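Local coordinates for protein beta-d-glucoside glucohydrolase (Hypocrea jecorina, PDB 3ZZ1) that probably catalyses the hydrolysis of terminal, non-reducing beta-D-glucosyl residues with release of beta-D-glucose, a step in cellulose degradation, at residues A[44-47]-A[53-56]; A[58-63]-A[307-312]; A[64-69]-A[102-107]; A[106-111]-A[230-235]; A[147-152]-A[296-301]. One frame throughout, in Å; residues are numbered along the deposited sequence. Where two conformers were deposited one is given.

Contact 1: residues A[44-47]-A[53-56]; sequences GNTS and SYPS
Tyr54 and Ser56 fasten the far limb of a hairpin loop to Thr46, the residue that follows strand 44-45. The loop joins this strand to its antiparallel neighbour 58-60, at the edge of the parallel-rich sheet of the family 3 N-terminal domain. At its turn, Ser53 adopts a positive phi and forms a G1 beta bulge with Tyr54. The Tyr54 side chain then runs back along the loop until its ring lies obliquely near Thr46 OG1, which is 4.3 Å from Tyr54 CE2. The two hydroxyls are joined through one water, found at the edge of the ring and in its plane, 2.7 Å from Tyr54 OH and 2.8 Å from Thr46 OG1. The ring also stacks edge-to-face on Trp296 of helix 282-298. At Pro55 the backbone takes over, since Pro55 O accepts a bond from a second water, 2.7 Å away. That water also bonds to Thr46 OG1 and, weakly, to Ser47 O, so Thr46 OG1 is held between two waters. Ser56 supplies the direct link. Its OG stands anti to the backbone nitrogen (chi1 169°), which carries the hydroxyl across to the first limb near the amide end of Asn45. An alanine here would probably leave the Thr46 carbonyl without its hydroxyl donor and the two limbs relying more heavily on the waters. The CA of Ser56 lies 3.5 Å from Thr46 O in a CA-H...O contact, and Ser56 OG donates to Thr46 O over 2.7 Å, in the carbonyl plane with a C=O...donor angle of 158°.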
# COMPACT_ATOMS: atom_id res chain seq x y z
N GLY A 44 -5.22 19.19 7.66
CA GLY A 44 -6.64 19.50 7.62
C GLY A 44 -7.15 19.81 9.01
O GLY A 44 -6.68 19.23 9.98
N ASN A 45 -8.09 20.75 9.10
CA ASN A 45 -8.74 21.12 10.36
C ASN A 45 -10.21 21.48 10.18
O ASN A 45 -10.57 22.12 9.19
CB ASN A 45 -8.02 22.30 11.03
CG ASN A 45 -6.77 21.88 11.77
OD1 ASN A 45 -6.83 21.29 12.85
ND2 ASN A 45 -5.62 22.21 11.21
N THR A 46 -11.05 21.09 11.13
CA THR A 46 -12.45 21.53 11.15
C THR A 46 -12.65 22.51 12.30
O THR A 46 -11.70 22.80 13.03
CB THR A 46 -13.43 20.33 11.26
OG1 THR A 46 -13.16 19.59 12.44
CG2 THR A 46 -13.29 19.41 10.06
N SER A 47 -13.87 23.02 12.46
CA SER A 47 -14.16 23.97 13.53
C SER A 47 -14.64 23.26 14.80
O SER A 47 -15.51 22.38 14.73
CB SER A 47 -15.19 25.00 13.07
OG SER A 47 -14.63 25.89 12.12
N SER A 53 -17.65 19.21 23.70
CA SER A 53 -16.20 19.07 23.94
C SER A 53 -15.47 18.46 22.73
O SER A 53 -14.49 17.73 22.88
CB SER A 53 -15.92 18.28 25.23
OG SER A 53 -16.40 18.98 26.37
N TYR A 54 -15.98 18.78 21.54
CA TYR A 54 -15.38 18.33 20.29
C TYR A 54 -14.31 19.33 19.87
O TYR A 54 -14.61 20.51 19.67
CB TYR A 54 -16.45 18.19 19.21
CG TYR A 54 -15.95 17.53 17.94
CD1 TYR A 54 -15.59 16.18 17.92
CD2 TYR A 54 -15.86 18.25 16.75
CE1 TYR A 54 -15.13 15.58 16.75
CE2 TYR A 54 -15.41 17.66 15.58
CZ TYR A 54 -15.04 16.32 15.59
OH TYR A 54 -14.59 15.74 14.42
N PRO A 55 -13.05 18.88 19.75
CA PRO A 55 -11.97 19.79 19.41
C PRO A 55 -12.00 20.13 17.93
O PRO A 55 -12.80 19.57 17.18
CB PRO A 55 -10.72 18.96 19.74
CG PRO A 55 -11.13 17.56 19.43
CD PRO A 55 -12.59 17.48 19.83
N SER A 56 -11.14 21.05 17.51
CA SER A 56 -10.86 21.21 16.09
C SER A 56 -10.18 19.92 15.67
O SER A 56 -9.06 19.64 16.13
CB SER A 56 -9.95 22.41 15.86
OG SER A 56 -9.48 22.43 14.52
O HOH W 1 -14.80 17.37 12.33
O HOH W 2 -13.89 20.24 14.85

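Contact 2: residues A[58-63]-A[307-312]; sequences CLQDGP and PSFNIS. With NAG (2-acetamido-2-deoxy-beta-D-glucopyranose), chain B.
The Phe309 ring and the Gln60 carboxamide meet with their planes 49° apart and their side chains crossing at about a right angle. Phe309 belongs to the loop between helices 282-298 and 320-329, laid here against strand 58-60 of the N-terminal domain's sheet. Cys58 also approaches the ring obliquely, in a sulfur-aromatic contact: its SG is 4.4 Å from the ring centroid, 46° off the normal, and its nearest ring atom is Phe309 CD1, 3.6 Å from Cys58 SG. Both groups stand anti to their backbone nitrogens, which sends sulfur and ring toward one another. The same sulfur is bonded to Cys42 in a disulfide, so the ring packs against one end of that bridge. Beyond Phe309, Ile311 turns CD1 toward the carboxamide at the end of the bent Gln60 chain, a looser van der Waals touch. Asn310, between these two anchors, points the other way and carries the N-linked glycan. Its side-chain oxygen closes an Asx turn, with Ser312 N donating to Asn310 OD1 at 2.8 Å. This leaves the amide nitrogen for the sugar: Asn310 ND2 is bonded covalently to NAG C1 at 1.4 Å.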
# COMPACT_ATOMS: atom_id res chain seq x y z
N CYS A 58 -7.97 17.35 13.96
CA CYS A 58 -6.67 17.55 13.35
C CYS A 58 -6.32 16.39 12.44
O CYS A 58 -6.18 15.24 12.89
CB CYS A 58 -5.59 17.76 14.42
SG CYS A 58 -3.88 17.69 13.81
N LEU A 59 -6.21 16.68 11.14
CA LEU A 59 -5.94 15.67 10.13
C LEU A 59 -4.55 15.88 9.55
O LEU A 59 -4.19 16.99 9.18
CB LEU A 59 -6.99 15.74 9.01
CG LEU A 59 -8.45 15.52 9.42
CD1 LEU A 59 -9.16 16.83 9.72
CD2 LEU A 59 -9.18 14.77 8.32
N GLN A 60 -3.78 14.79 9.48
CA GLN A 60 -2.40 14.86 8.99
C GLN A 60 -2.05 13.68 8.09
O GLN A 60 -2.50 12.56 8.31
CB GLN A 60 -1.42 14.88 10.18
CG GLN A 60 -0.04 15.46 9.87
CD GLN A 60 0.04 16.97 10.04
OE1 GLN A 60 1.11 17.57 9.94
NE2 GLN A 60 -1.10 17.59 10.31
N ASP A 61 -1.24 13.95 7.07
CA ASP A 61 -0.60 12.91 6.29
C ASP A 61 0.45 12.21 7.16
O ASP A 61 0.91 12.78 8.15
CB ASP A 61 0.07 13.52 5.05
CG ASP A 61 -0.94 13.91 3.98
OD1 ASP A 61 -1.84 13.10 3.67
OD2 ASP A 61 -0.81 15.03 3.43
N GLY A 62 0.81 10.96 6.84
CA GLY A 62 0.17 10.16 5.81
C GLY A 62 0.39 8.68 6.06
O GLY A 62 0.62 8.26 7.20
N PRO A 63 0.37 7.87 4.98
CA PRO A 63 0.38 6.40 5.05
C PRO A 63 1.64 5.76 5.66
O PRO A 63 1.57 4.61 6.09
CB PRO A 63 0.23 5.99 3.58
CG PRO A 63 -0.38 7.18 2.91
CD PRO A 63 0.25 8.34 3.59
N PRO A 307 -3.39 13.93 23.67
CA PRO A 307 -2.29 14.89 23.56
C PRO A 307 -2.63 16.05 22.63
O PRO A 307 -3.40 15.87 21.69
CB PRO A 307 -1.14 14.06 22.98
CG PRO A 307 -1.46 12.66 23.38
CD PRO A 307 -2.96 12.58 23.26
N SER A 308 -2.08 17.22 22.92
CA SER A 308 -2.28 18.39 22.08
C SER A 308 -1.39 18.28 20.85
O SER A 308 -0.41 17.53 20.85
CB SER A 308 -1.93 19.66 22.87
OG SER A 308 -0.57 19.62 23.24
N PHE A 309 -1.76 19.01 19.80
CA PHE A 309 -1.02 18.96 18.54
C PHE A 309 0.37 19.57 18.68
O PHE A 309 0.51 20.73 19.07
CB PHE A 309 -1.79 19.65 17.41
CG PHE A 309 -0.99 19.79 16.13
CD1 PHE A 309 -0.80 18.69 15.29
CD2 PHE A 309 -0.41 21.01 15.78
CE1 PHE A 309 -0.06 18.81 14.11
CE2 PHE A 309 0.33 21.13 14.60
CZ PHE A 309 0.50 20.03 13.77
N ASN A 310 1.39 18.78 18.34
CA ASN A 310 2.76 19.25 18.33
C ASN A 310 3.63 18.28 17.55
O ASN A 310 3.87 17.15 17.99
CB ASN A 310 3.27 19.45 19.76
CG ASN A 310 4.67 20.02 19.83
OD1 ASN A 310 5.39 20.06 18.83
ND2 ASN A 310 5.06 20.46 21.02
N ILE A 311 4.08 18.71 16.37
CA ILE A 311 4.90 17.85 15.51
C ILE A 311 6.40 18.07 15.71
O ILE A 311 7.22 17.60 14.92
CB ILE A 311 4.50 17.96 14.01
CG1 ILE A 311 4.34 19.43 13.59
CG2 ILE A 311 3.21 17.15 13.74
CD1 ILE A 311 4.18 19.63 12.11
N SER A 312 6.77 18.76 16.79
CA SER A 312 8.18 18.90 17.16
C SER A 312 8.59 17.84 18.18
O SER A 312 9.79 17.63 18.42
CB SER A 312 8.47 20.31 17.68
OG SER A 312 8.33 21.27 16.65
C1 NAG B . 6.38 20.99 21.22
C2 NAG B . 6.39 22.08 22.29
C3 NAG B . 7.83 22.46 22.67
C4 NAG B . 8.68 21.22 22.95
C5 NAG B . 8.57 20.25 21.78
C6 NAG B . 9.40 18.98 21.99
C7 NAG B . 4.53 23.68 22.41
C8 NAG B . 3.86 24.84 21.74
N2 NAG B . 5.62 23.21 21.80
O3 NAG B . 7.81 23.25 23.83
O4 NAG B . 10.03 21.58 23.14
O5 NAG B . 7.21 19.92 21.62
O6 NAG B . 8.80 18.15 22.97
O7 NAG B . 4.07 23.21 23.45

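Contact 3: residues A[64-69]-A[102-107]; sequences LGVRYS and KASGIH
The Schellman motif that ends helix 87-103 sets Ser104 and Ile106 against Val66, in the loop that follows strand 58-60. Gly105, with positive phi, turns the chain out of the helix, and its nitrogen bonds back to Lys102 O at 2.8 Å. Just beyond it, Ile106 reaches Val66 tip to tip: Ile106 CD1 lies only 3.5 Å from Val66 CG1, tighter than the usual methyl contact. Ile106 places CG1 beside its backbone nitrogen (chi1 -61°) and stretches CD1 outward from there, while Val66 turns CG1 to this partner and CG2 to the serine. The latter touch is looser, with Val66 CG2 4.3 Å from Ser104 OG. The serine hydroxyl makes its own hydrogen bond back to Glu100 O within the helix and receives a second from a water 2.7 Å from Ser104 OG. The same water is 2.7 Å from Ser69 OG, which is also bonded to Ile311 O and Gly71 N. Ser69 closes a type II turn begun at Val66, with Tyr68 at the positive-phi position. Both apolar side chains also touch Val101 of the helix, and Ile106 reaches Cys58 and Gln60 on the strand. Helix 87-103 thus forms part of the connection between the neighbouring parallel strands 58-60 and 108-109, and its end packs on the loop that leaves the first of them, as in a beta-alpha-beta crossover of TIM-barrel-type domains.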
# COMPACT_ATOMS: atom_id res chain seq x y z
N LEU A 64 2.76 6.47 5.69
CA LEU A 64 4.00 5.92 6.28
C LEU A 64 4.55 6.73 7.46
O LEU A 64 5.71 6.57 7.84
CB LEU A 64 5.08 5.69 5.21
CG LEU A 64 5.52 6.79 4.24
CD1 LEU A 64 6.39 7.84 4.91
CD2 LEU A 64 6.26 6.20 3.06
N GLY A 65 3.73 7.60 8.02
CA GLY A 65 4.14 8.38 9.18
C GLY A 65 3.66 9.81 9.19
O GLY A 65 2.93 10.24 8.28
N VAL A 66 4.06 10.54 10.22
CA VAL A 66 3.59 11.90 10.45
C VAL A 66 4.32 12.88 9.54
O VAL A 66 5.54 13.02 9.63
CB VAL A 66 3.76 12.33 11.94
CG1 VAL A 66 3.13 13.69 12.19
CG2 VAL A 66 3.16 11.29 12.88
N ARG A 67 3.58 13.55 8.67
CA ARG A 67 4.15 14.55 7.76
C ARG A 67 4.46 15.86 8.48
O ARG A 67 3.72 16.27 9.37
CB ARG A 67 3.20 14.81 6.60
CG ARG A 67 3.81 15.59 5.43
CD ARG A 67 2.75 15.86 4.38
NE ARG A 67 3.29 16.50 3.19
CZ ARG A 67 2.55 16.90 2.16
NH1 ARG A 67 1.23 16.74 2.17
NH2 ARG A 67 3.13 17.48 1.12
N TYR A 68 5.56 16.49 8.07
CA TYR A 68 6.04 17.78 8.58
C TYR A 68 6.62 17.71 9.99
O TYR A 68 7.05 18.72 10.55
CB TYR A 68 4.96 18.87 8.51
CG TYR A 68 4.37 19.11 7.14
CD1 TYR A 68 5.18 19.50 6.06
CD2 TYR A 68 3.00 18.97 6.92
CE1 TYR A 68 4.63 19.72 4.80
CE2 TYR A 68 2.45 19.19 5.68
CZ TYR A 68 3.26 19.57 4.62
OH TYR A 68 2.69 19.78 3.38
N SER A 69 6.67 16.51 10.56
CA SER A 69 7.21 16.33 11.89
C SER A 69 8.73 16.26 11.85
O SER A 69 9.32 15.78 10.89
CB SER A 69 6.63 15.07 12.54
OG SER A 69 7.22 14.83 13.80
N LYS A 102 -0.92 9.80 17.60
CA LYS A 102 -1.56 10.22 18.85
C LYS A 102 -0.60 11.04 19.70
O LYS A 102 -0.96 12.10 20.23
CB LYS A 102 -2.07 9.01 19.63
CG LYS A 102 -2.87 9.35 20.89
CD LYS A 102 -3.71 8.16 21.33
CE LYS A 102 -4.37 8.42 22.68
NZ LYS A 102 -3.41 8.27 23.80
N ALA A 103 0.64 10.56 19.81
CA ALA A 103 1.66 11.24 20.60
C ALA A 103 1.94 12.65 20.07
O ALA A 103 2.39 13.52 20.83
CB ALA A 103 2.94 10.42 20.65
N SER A 104 1.66 12.87 18.79
CA SER A 104 1.82 14.18 18.16
C SER A 104 0.53 15.02 18.23
O SER A 104 0.50 16.16 17.77
CB SER A 104 2.28 14.03 16.71
OG SER A 104 3.54 13.37 16.64
N GLY A 105 -0.53 14.43 18.79
CA GLY A 105 -1.79 15.14 19.00
C GLY A 105 -2.61 15.32 17.75
O GLY A 105 -3.36 16.29 17.62
N ILE A 106 -2.46 14.38 16.82
CA ILE A 106 -3.24 14.33 15.59
C ILE A 106 -4.34 13.29 15.76
O ILE A 106 -4.08 12.18 16.24
CB ILE A 106 -2.35 13.95 14.39
CG1 ILE A 106 -1.23 14.99 14.20
CG2 ILE A 106 -3.18 13.79 13.12
CD1 ILE A 106 0.03 14.43 13.58
N HIS A 107 -5.56 13.65 15.37
CA HIS A 107 -6.71 12.74 15.47
C HIS A 107 -6.83 11.79 14.27
O HIS A 107 -7.21 10.63 14.43
CB HIS A 107 -8.01 13.52 15.64
CG HIS A 107 -7.97 14.51 16.77
ND1 HIS A 107 -7.95 15.88 16.55
CD2 HIS A 107 -7.94 14.34 18.11
CE1 HIS A 107 -7.91 16.50 17.72
NE2 HIS A 107 -7.91 15.59 18.68
O HOH W 3 6.00 14.49 16.14

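Contact 4: residues A[106-111]-A[230-235]; sequences IHVILG and PGYVMT
Val108 and Tyr232 approach from opposite directions, so that the phenol oxygen rests on the isopropyl group. Tyr232 OH is 3.5 Å from Val108 CG2 and 3.9 Å from Val108 CG1, reaching both methyls. The tyrosine takes the less common first torsion, with CG between the backbone N and the carbonyl carbon (chi1 65°), and the length of the ring then carries the hydroxyl across. This oxygen is not left to the methyls alone, for it hydrogen-bonds Gln154 OE1 on strand 154-160. Strands 108-109 and 232-235 run in the same sheet but are not neighbours in it: these buried side chains meet across the two strands between, 154-160 and 199-202, on what is probably the inner side of the barrel, consistent with the TIM-barrel clan of this domain. Met234 shares the first-torsion class of Tyr232 (chi1 80°) and continues extended; these two torsions bring the sulfur up to Leu110, whose CD2 is 3.6 Å from Met234 SD and 4.0 Å from Met234 CE. The bend at its last torsion (chi3 72°) turns CE back toward Val108 CG1, 4.3 Å away. Leu110 starts with CG beside its backbone nitrogen, and its branch crosses the methionine at a slant. Thr156 and Met201 of the intervening strands touch both Leu110 and Met234.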
# COMPACT_ATOMS: atom_id res chain seq x y z
N ILE A 106 -2.46 14.38 16.82
CA ILE A 106 -3.24 14.33 15.59
C ILE A 106 -4.34 13.29 15.76
O ILE A 106 -4.08 12.18 16.24
CB ILE A 106 -2.35 13.95 14.39
CG1 ILE A 106 -1.23 14.99 14.20
CG2 ILE A 106 -3.18 13.79 13.12
CD1 ILE A 106 0.03 14.43 13.58
N HIS A 107 -5.56 13.65 15.37
CA HIS A 107 -6.71 12.74 15.47
C HIS A 107 -6.83 11.79 14.27
O HIS A 107 -7.21 10.63 14.43
CB HIS A 107 -8.01 13.52 15.64
CG HIS A 107 -7.97 14.51 16.77
ND1 HIS A 107 -7.95 15.88 16.55
CD2 HIS A 107 -7.94 14.34 18.11
CE1 HIS A 107 -7.91 16.50 17.72
NE2 HIS A 107 -7.91 15.59 18.68
N VAL A 108 -6.54 12.29 13.08
CA VAL A 108 -6.75 11.52 11.86
C VAL A 108 -5.47 11.43 11.04
O VAL A 108 -4.87 12.45 10.70
CB VAL A 108 -7.89 12.11 10.97
CG1 VAL A 108 -8.33 11.09 9.94
CG2 VAL A 108 -9.09 12.53 11.81
N ILE A 109 -5.05 10.20 10.73
CA ILE A 109 -3.93 9.96 9.83
C ILE A 109 -4.46 9.58 8.44
O ILE A 109 -5.35 8.72 8.31
CB ILE A 109 -2.93 8.89 10.38
CG1 ILE A 109 -1.63 8.89 9.57
CG2 ILE A 109 -3.56 7.50 10.43
CD1 ILE A 109 -0.78 10.15 9.75
N LEU A 110 -3.94 10.25 7.42
CA LEU A 110 -4.47 10.13 6.07
C LEU A 110 -3.85 8.95 5.31
O LEU A 110 -2.98 9.13 4.45
CB LEU A 110 -4.32 11.46 5.31
CG LEU A 110 -5.00 12.66 5.99
CD1 LEU A 110 -4.73 13.94 5.21
CD2 LEU A 110 -6.51 12.45 6.16
N GLY A 111 -4.31 7.76 5.67
CA GLY A 111 -3.81 6.49 5.14
C GLY A 111 -4.43 5.38 5.97
O GLY A 111 -5.07 5.66 6.98
N PRO A 230 -20.10 2.89 8.16
CA PRO A 230 -20.77 3.81 9.08
C PRO A 230 -19.99 5.11 9.33
O PRO A 230 -20.50 6.01 9.98
CB PRO A 230 -20.88 3.00 10.38
CG PRO A 230 -20.25 1.62 10.07
CD PRO A 230 -19.35 1.86 8.90
N GLY A 231 -18.76 5.19 8.81
CA GLY A 231 -17.90 6.37 9.00
C GLY A 231 -18.13 7.48 7.99
O GLY A 231 -19.14 7.50 7.29
N TYR A 232 -17.16 8.39 7.89
CA TYR A 232 -17.33 9.59 7.05
C TYR A 232 -16.41 9.65 5.83
O TYR A 232 -15.27 9.17 5.87
CB TYR A 232 -17.20 10.87 7.88
CG TYR A 232 -15.83 11.12 8.50
CD1 TYR A 232 -15.49 10.55 9.73
CD2 TYR A 232 -14.89 11.94 7.88
CE1 TYR A 232 -14.25 10.78 10.31
CE2 TYR A 232 -13.64 12.17 8.45
CZ TYR A 232 -13.33 11.59 9.67
OH TYR A 232 -12.10 11.81 10.25
N VAL A 233 -16.92 10.25 4.76
CA VAL A 233 -16.17 10.46 3.53
C VAL A 233 -15.65 11.89 3.48
O VAL A 233 -16.42 12.86 3.53
CB VAL A 233 -17.04 10.20 2.27
CG1 VAL A 233 -16.24 10.47 1.00
CG2 VAL A 233 -17.62 8.78 2.28
N MET A 234 -14.33 12.01 3.39
CA MET A 234 -13.69 13.30 3.17
C MET A 234 -13.19 13.36 1.74
O MET A 234 -13.00 12.33 1.09
CB MET A 234 -12.53 13.51 4.16
CG MET A 234 -11.22 12.79 3.78
SD MET A 234 -9.89 13.04 4.99
CE MET A 234 -10.47 12.05 6.36
N THR A 235 -13.00 14.58 1.24
CA THR A 235 -12.45 14.78 -0.10
C THR A 235 -10.94 14.71 -0.01
O THR A 235 -10.35 15.04 1.02
CB THR A 235 -12.82 16.18 -0.67
OG1 THR A 235 -12.30 17.20 0.18
CG2 THR A 235 -14.32 16.36 -0.80

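Contact 5: residues A[147-152]-A[296-301]; sequences GIQSVG and WYLTGQ
Gly152 O is approached by both a bridging water and the end of Gln301. The water donates to Gly152 O at 2.9 Å and to Thr299 O at 3.0 Å, tying two backbone carbonyls together. The Gln301 chain, extended beyond CG, runs past the glycine carbonyl, with Gln301 CG 3.5 Å from Gly152 O and the carboxamide close by. A leucine in place of Gln301 would probably leave the Gly152 carbonyl facing a branched apolar end instead of the polar amide. The backbones themselves come very near, Gly152 CA lying 3.3 Å from Thr299 O. With its positive phi, Gly152 is the first residue to leave the helical conformation, and having no side chain lets the two backbones come this close. Thr299 turns its CB to the glycine, 3.9 Å from Gly152 C, while its hydroxyl is bonded back to Ala295 O. Gly300 then ends helix 282-298 in a Schellman motif, with Gln301 N bonded to Trp296 O at 3.0 Å. Farther out, Leu298 touches the end of Gln149 loosely. The contact thus joins the C-terminal ends of helices 134-150 and 282-298. Thr299 and Gln301 also touch Gln154 of strand 154-160, Val151 packs on helix 87-103, and Leu298 on helix 8-20.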
# COMPACT_ATOMS: atom_id res chain seq x y z
N GLY A 147 -4.22 -2.01 13.53
CA GLY A 147 -3.04 -1.47 14.21
C GLY A 147 -3.17 -0.01 14.59
O GLY A 147 -3.03 0.35 15.76
N ILE A 148 -3.43 0.84 13.59
CA ILE A 148 -3.58 2.28 13.82
C ILE A 148 -4.67 2.56 14.85
O ILE A 148 -4.44 3.27 15.84
CB ILE A 148 -3.90 3.06 12.50
CG1 ILE A 148 -2.75 2.96 11.51
CG2 ILE A 148 -4.21 4.54 12.80
CD1 ILE A 148 -3.15 3.27 10.06
N GLN A 149 -5.86 2.00 14.63
CA GLN A 149 -7.03 2.35 15.45
C GLN A 149 -7.05 1.72 16.84
O GLN A 149 -7.77 2.19 17.72
CB GLN A 149 -8.33 2.09 14.67
CG GLN A 149 -8.41 2.88 13.36
CD GLN A 149 -9.81 2.93 12.74
OE1 GLN A 149 -10.68 2.13 13.07
NE2 GLN A 149 -10.00 3.88 11.83
N SER A 150 -6.23 0.69 17.06
CA SER A 150 -6.10 0.10 18.40
C SER A 150 -5.48 1.11 19.38
O SER A 150 -5.64 0.98 20.60
CB SER A 150 -5.23 -1.15 18.36
OG SER A 150 -3.86 -0.79 18.19
N VAL A 151 -4.76 2.08 18.83
CA VAL A 151 -4.07 3.12 19.59
C VAL A 151 -5.03 4.27 19.92
O VAL A 151 -4.78 5.06 20.83
CB VAL A 151 -2.84 3.65 18.80
CG1 VAL A 151 -2.18 4.84 19.52
CG2 VAL A 151 -1.83 2.54 18.58
N GLY A 152 -6.13 4.36 19.17
CA GLY A 152 -7.13 5.39 19.41
C GLY A 152 -6.97 6.54 18.43
O GLY A 152 -7.25 7.70 18.76
N TRP A 296 -15.09 9.61 16.02
CA TRP A 296 -14.44 10.21 17.17
C TRP A 296 -14.72 9.39 18.43
O TRP A 296 -13.79 9.09 19.21
CB TRP A 296 -14.95 11.65 17.31
CG TRP A 296 -14.31 12.52 18.36
CD1 TRP A 296 -13.00 12.88 18.45
CD2 TRP A 296 -14.99 13.19 19.43
NE1 TRP A 296 -12.81 13.71 19.53
CE2 TRP A 296 -14.02 13.92 20.15
CE3 TRP A 296 -16.33 13.24 19.86
CZ2 TRP A 296 -14.34 14.69 21.27
CZ3 TRP A 296 -16.64 14.01 20.99
CH2 TRP A 296 -15.65 14.72 21.68
N TYR A 297 -15.98 9.00 18.62
CA TYR A 297 -16.37 8.17 19.77
C TYR A 297 -15.84 6.75 19.67
O TYR A 297 -15.46 6.16 20.68
CB TYR A 297 -17.89 8.15 19.93
CG TYR A 297 -18.46 9.41 20.54
CD1 TYR A 297 -18.14 9.79 21.84
CD2 TYR A 297 -19.34 10.22 19.82
CE1 TYR A 297 -18.67 10.95 22.41
CE2 TYR A 297 -19.87 11.38 20.38
CZ TYR A 297 -19.53 11.74 21.67
OH TYR A 297 -20.06 12.89 22.23
N LEU A 298 -15.81 6.22 18.44
CA LEU A 298 -15.32 4.87 18.15
C LEU A 298 -13.87 4.68 18.57
O LEU A 298 -13.50 3.63 19.10
CB LEU A 298 -15.47 4.55 16.65
CG LEU A 298 -14.95 3.20 16.13
CD1 LEU A 298 -15.91 2.07 16.41
CD2 LEU A 298 -14.67 3.28 14.63
N THR A 299 -13.05 5.71 18.34
CA THR A 299 -11.62 5.67 18.63
C THR A 299 -11.31 6.17 20.03
O THR A 299 -10.14 6.25 20.41
CB THR A 299 -10.82 6.50 17.61
OG1 THR A 299 -11.46 7.77 17.42
CG2 THR A 299 -10.72 5.78 16.27
N GLY A 300 -12.35 6.52 20.78
CA GLY A 300 -12.20 6.95 22.17
C GLY A 300 -11.58 8.32 22.34
O GLY A 300 -11.05 8.65 23.41
N GLN A 301 -11.63 9.14 21.29
CA GLN A 301 -10.99 10.45 21.32
C GLN A 301 -11.81 11.47 22.11
O GLN A 301 -11.35 12.59 22.36
CB GLN A 301 -10.71 10.94 19.89
CG GLN A 301 -9.80 10.01 19.09
CD GLN A 301 -9.52 10.49 17.67
OE1 GLN A 301 -8.50 10.12 17.08
NE2 GLN A 301 -10.40 11.32 17.12
O HOH W 4 -8.07 8.11 21.55

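How the contacts relate
From the N terminus, contact 1 closes a short hairpin loop between strands 44-45 and 58-60 and is complete before the others begin. Contact 2 opens on strand 58-60 and closes only at residues 307-312, so its long loop encloses contacts 3, 4 and 5. Contact 3 closes the crossover through helix 87-103, and contact 4 starts on the residues where it ends, Ile106 and His107. Contacts 4 and 5 interlock, since their segments alternate along the chain: one spans strands 108-109 and 232-235, the other the ends of helices 134-150 and 282-298. Backbone hydrogen bonds of strand 58-60 to its neighbours link contacts 1, 2 and 4 through one sheet.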